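Local atomic coordinates of cytoplasmic protein (Cryptococcus neoformans var. grubii serotype A, PDB entry 7LPO), a protein that probably hydrolyses steryl beta-glucosides as a fungal sterylglucosidase of glycoside hydrolase family 5. Residues A[684-689]-A[768-774]; A[218-222]-A[386-391]. One frame throughout, in Å; residues are numbered along the deposited sequence.

Overall arrangement
The two contacts lie on opposite sides of the chain's centre, their centres about 59 Å apart, and share no helix or strand. Both are partly buried. Contact 1 belongs to the C-terminal beta domain of this family 5 glycosidase, where the loop before strand 689-696 meets the end of strand 761-770. Its chemistry is mostly backbone pairing, with one threonine hydroxyl and a bridging water extending the link into the loops. Contact 2 joins the last turn of helix 206-221 to residues 386-391. There aromatic rings do most of the work, and two tyrosine hydroxyls bond to backbone carbonyls. No touching residue of contact 2 is exposed, whereas Thr685 and Lys688 of contact 1 are.

Contact 1 of 2, residues A[684-689]-A[768-774]; sequences ITSTKF and VQRNGGA
Phe689 and Val768 form an antiparallel hydrogen-bonded pair. Phe689 N donates to Val768 O and Val768 N to Phe689 O, both at 2.8 Å. The backbones stay close at Lys688 and Gln769 (Lys688 CA to Val768 O 3.4 Å) and are wider apart by Ser686 and Gly773. A type II turn from Arg770 to Gly773 then leads to Ala774. Thr687 OG1 continues the link by accepting from Arg770 N at 2.9 Å (N-H...O angle 159°). Thr687 has its hydroxyl between backbone N and carbonyl carbon (chi1 78°), and Thr687 CG2 lies 3.6 Å from Ala774 CA. This is the end of the pairing between the two central strands, 689-696 and 761-770, of the C-terminal domain's four-stranded antiparallel sheet. The Phe689 and Val768 side chains lie alongside each other on one sheet face, with Val768 CG2 at the ring edge. Tyr716 of helix 713-716 packs on both. Lys688 and Gln769 lie side by side, pointing the same way, with Lys688 CE 3.8 Å from Gln769 OE1. Ser686 OG accepts from Lys688 N in an ST turn and bonds to Asp683. One water bridges Thr685 O and Ala774 N. Arg770 NH1 bonds to Gly773 O, and Arg770 NE to Ala717 O.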
# COMPACT_ATOMS: atom_id res chain seq x y z
N ILE A 684 7.33 24.86 -5.71
CA ILE A 684 8.54 24.80 -4.91
C ILE A 684 9.45 25.99 -5.20
O ILE A 684 9.99 26.62 -4.28
CB ILE A 684 9.29 23.48 -5.15
CG1 ILE A 684 8.54 22.31 -4.51
CG2 ILE A 684 10.70 23.58 -4.58
CD1 ILE A 684 9.10 20.93 -4.94
N THR A 685 9.66 26.31 -6.48
CA THR A 685 10.67 27.29 -6.85
C THR A 685 10.34 28.67 -6.29
O THR A 685 11.20 29.35 -5.72
CB THR A 685 10.82 27.33 -8.37
OG1 THR A 685 11.07 26.01 -8.86
CG2 THR A 685 11.97 28.24 -8.78
N SER A 686 9.10 29.11 -6.45
CA SER A 686 8.70 30.42 -5.94
C SER A 686 8.26 30.40 -4.48
O SER A 686 8.24 31.45 -3.83
CB SER A 686 7.56 30.99 -6.78
OG SER A 686 6.38 30.22 -6.62
N THR A 687 7.91 29.22 -3.96
CA THR A 687 7.30 29.01 -2.65
C THR A 687 5.84 29.44 -2.63
O THR A 687 5.20 29.32 -1.58
CB THR A 687 8.03 29.73 -1.50
OG1 THR A 687 7.70 31.12 -1.50
CG2 THR A 687 9.54 29.56 -1.63
N LYS A 688 5.29 29.88 -3.75
CA LYS A 688 3.93 30.40 -3.77
C LYS A 688 2.93 29.30 -3.48
O LYS A 688 2.98 28.21 -4.07
CB LYS A 688 3.64 31.03 -5.13
CG LYS A 688 4.33 32.39 -5.29
CD LYS A 688 4.30 32.86 -6.73
CE LYS A 688 4.30 34.38 -6.80
NZ LYS A 688 4.21 34.85 -8.22
N PHE A 689 2.01 29.59 -2.56
CA PHE A 689 0.97 28.69 -2.12
C PHE A 689 -0.36 29.42 -2.25
O PHE A 689 -0.47 30.57 -1.81
CB PHE A 689 1.20 28.25 -0.68
CG PHE A 689 0.08 27.48 -0.07
CD1 PHE A 689 -0.23 26.20 -0.51
CD2 PHE A 689 -0.65 28.00 0.97
CE1 PHE A 689 -1.24 25.48 0.07
CE2 PHE A 689 -1.67 27.28 1.55
CZ PHE A 689 -1.96 26.02 1.10
N VAL A 768 0.24 32.55 0.03
CA VAL A 768 1.39 32.60 0.93
C VAL A 768 2.65 32.46 0.09
O VAL A 768 2.68 31.70 -0.88
CB VAL A 768 1.32 31.48 1.99
CG1 VAL A 768 2.56 31.51 2.89
CG2 VAL A 768 0.05 31.60 2.81
N GLN A 769 3.70 33.19 0.47
CA GLN A 769 5.02 32.95 -0.08
C GLN A 769 6.06 33.43 0.90
O GLN A 769 5.80 34.31 1.72
CB GLN A 769 5.22 33.64 -1.44
CG GLN A 769 5.15 35.15 -1.41
CD GLN A 769 5.16 35.74 -2.81
OE1 GLN A 769 6.03 35.43 -3.63
NE2 GLN A 769 4.18 36.58 -3.10
N ARG A 770 7.25 32.84 0.81
CA ARG A 770 8.37 33.30 1.62
C ARG A 770 8.84 34.67 1.13
O ARG A 770 9.03 34.88 -0.08
CB ARG A 770 9.51 32.30 1.57
CG ARG A 770 10.66 32.68 2.51
CD ARG A 770 11.78 31.64 2.46
NE ARG A 770 12.90 32.03 3.31
CZ ARG A 770 13.93 32.76 2.90
NH1 ARG A 770 14.00 33.20 1.64
NH2 ARG A 770 14.90 33.07 3.74
N ASN A 771 9.03 35.59 2.06
CA ASN A 771 9.58 36.90 1.72
C ASN A 771 10.98 36.75 1.16
O ASN A 771 11.87 36.20 1.82
CB ASN A 771 9.60 37.79 2.95
CG ASN A 771 8.21 38.20 3.38
OD1 ASN A 771 7.36 38.51 2.54
ND2 ASN A 771 7.97 38.19 4.68
N GLY A 772 11.18 37.23 -0.06
CA GLY A 772 12.47 37.13 -0.71
C GLY A 772 12.70 35.85 -1.46
O GLY A 772 13.85 35.55 -1.81
N GLY A 773 11.65 35.07 -1.71
CA GLY A 773 11.79 33.89 -2.53
C GLY A 773 12.22 32.67 -1.74
O GLY A 773 12.08 32.58 -0.52
N ALA A 774 12.78 31.72 -2.48
CA ALA A 774 13.02 30.39 -1.94
C ALA A 774 14.30 30.33 -1.12
O ALA A 774 15.25 31.09 -1.33
CB ALA A 774 13.09 29.37 -3.07
O HOH W 1 12.59 31.86 -5.56
O HOH W 2 8.88 34.10 -4.76

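Contact 2 of 2, residues A[218-222]-A[386-391]; sequences GKTYA and YFSTLP
Tyr221 has CG beside its backbone N and anti to the carbonyl carbon (chi1 -60°), and this sends its ring from the helix end in among residues 386-391. Tyr386 has CG anti to its own N (chi1 -178°), which carries its ring alongside that helix end. Together with Phe387 the two tyrosines form an aromatic cluster at the C-terminal end of helix 206-221. The edge of the Tyr221 ring points toward the face of Tyr386 in an offset edge-to-face pair, with centroids 5.8 Å apart and planes at 62°. Phe387 CD1 lies over one face of Tyr221, toward the rim, with the two rings oblique to each other. The opposite face has Thr220 CG2 over its centre, so the ring is held between a neighbour in its own helix and a residue across the contact. Tyr386 CD2 in turn sits over the centre of the Phe387 ring. Trp368 meets Phe387 edge-to-face, and Phe404 of helix 400-419 touches both Thr220 and Tyr221.

Pro391 packs by its ring carbons. Its CD lies 3.7 Å from Thr220 CG2, and its CG is 3.6 Å from Thr220 O. Leu390 adds CD2 against the same threonine methyl.

Two hydroxyls tie the aromatic groups to backbone. Tyr386 OH donates to Tyr221 O at 2.7 Å, tilted from the carbonyl plane. Tyr221 OH donates to Thr389 O at 2.9 Å, from above that carbonyl's plane, while the oxygen itself lies at the edge of the Tyr221 ring, 3.2 Å from CE1.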
# COMPACT_ATOMS: atom_id res chain seq x y z
N GLY A 218 -11.63 -20.94 -3.64
CA GLY A 218 -11.39 -22.38 -3.58
C GLY A 218 -12.66 -23.20 -3.68
O GLY A 218 -12.67 -24.28 -4.28
N LYS A 219 -13.76 -22.71 -3.11
CA LYS A 219 -15.00 -23.49 -3.13
C LYS A 219 -15.58 -23.62 -4.54
O LYS A 219 -16.35 -24.55 -4.80
CB LYS A 219 -16.04 -22.87 -2.20
CG LYS A 219 -15.74 -23.06 -0.72
CD LYS A 219 -16.80 -22.42 0.17
CE LYS A 219 -16.53 -20.93 0.37
NZ LYS A 219 -17.29 -20.35 1.53
N THR A 220 -15.22 -22.71 -5.44
CA THR A 220 -15.71 -22.73 -6.81
C THR A 220 -14.79 -23.52 -7.73
O THR A 220 -15.27 -24.30 -8.56
CB THR A 220 -15.85 -21.30 -7.32
OG1 THR A 220 -16.81 -20.60 -6.52
CG2 THR A 220 -16.29 -21.25 -8.80
N TYR A 221 -13.47 -23.34 -7.60
CA TYR A 221 -12.52 -23.88 -8.55
C TYR A 221 -11.68 -25.02 -8.02
O TYR A 221 -11.10 -25.75 -8.82
CB TYR A 221 -11.59 -22.77 -9.05
CG TYR A 221 -12.35 -21.66 -9.74
CD1 TYR A 221 -13.00 -21.89 -10.94
CD2 TYR A 221 -12.44 -20.39 -9.17
CE1 TYR A 221 -13.73 -20.88 -11.56
CE2 TYR A 221 -13.15 -19.39 -9.78
CZ TYR A 221 -13.79 -19.63 -10.97
OH TYR A 221 -14.52 -18.62 -11.58
N ALA A 222 -11.61 -25.21 -6.70
CA ALA A 222 -10.89 -26.34 -6.10
C ALA A 222 -11.77 -27.00 -5.04
O ALA A 222 -11.41 -27.08 -3.87
CB ALA A 222 -9.57 -25.89 -5.49
N TYR A 386 -11.64 -22.51 -17.84
CA TYR A 386 -12.10 -23.02 -16.55
C TYR A 386 -12.38 -21.93 -15.52
O TYR A 386 -13.40 -21.99 -14.82
CB TYR A 386 -11.05 -23.98 -16.00
CG TYR A 386 -11.37 -24.64 -14.69
CD1 TYR A 386 -12.35 -25.63 -14.61
CD2 TYR A 386 -10.68 -24.32 -13.53
CE1 TYR A 386 -12.65 -26.26 -13.41
CE2 TYR A 386 -10.97 -24.95 -12.32
CZ TYR A 386 -11.96 -25.91 -12.27
OH TYR A 386 -12.26 -26.52 -11.09
N PHE A 387 -11.48 -20.95 -15.43
CA PHE A 387 -11.56 -19.94 -14.38
C PHE A 387 -12.36 -18.70 -14.78
O PHE A 387 -12.54 -17.81 -13.95
CB PHE A 387 -10.15 -19.52 -13.96
CG PHE A 387 -9.33 -20.63 -13.37
CD1 PHE A 387 -9.45 -20.98 -12.03
CD2 PHE A 387 -8.40 -21.31 -14.14
CE1 PHE A 387 -8.66 -22.00 -11.47
CE2 PHE A 387 -7.62 -22.33 -13.60
CZ PHE A 387 -7.74 -22.66 -12.26
N SER A 388 -12.84 -18.61 -16.02
CA SER A 388 -13.58 -17.44 -16.46
C SER A 388 -15.07 -17.51 -16.15
O SER A 388 -15.76 -16.49 -16.26
CB SER A 388 -13.40 -17.23 -17.96
OG SER A 388 -14.00 -18.29 -18.69
N THR A 389 -15.57 -18.68 -15.78
CA THR A 389 -16.98 -18.89 -15.51
C THR A 389 -17.09 -19.77 -14.27
O THR A 389 -16.09 -20.07 -13.61
CB THR A 389 -17.67 -19.55 -16.72
OG1 THR A 389 -17.02 -20.79 -17.05
CG2 THR A 389 -17.63 -18.63 -17.95
N LEU A 390 -18.30 -20.19 -13.94
CA LEU A 390 -18.50 -21.17 -12.86
C LEU A 390 -18.46 -22.58 -13.43
O LEU A 390 -19.19 -22.87 -14.39
CB LEU A 390 -19.84 -20.93 -12.17
CG LEU A 390 -20.03 -19.49 -11.67
CD1 LEU A 390 -21.47 -19.21 -11.33
CD2 LEU A 390 -19.12 -19.22 -10.46
N PRO A 391 -17.63 -23.48 -12.90
CA PRO A 391 -17.48 -24.80 -13.55
C PRO A 391 -18.77 -25.59 -13.68
O PRO A 391 -18.89 -26.37 -14.63
CB PRO A 391 -16.47 -25.52 -12.65
CG PRO A 391 -15.61 -24.41 -12.10
CD PRO A 391 -16.60 -23.26 -11.87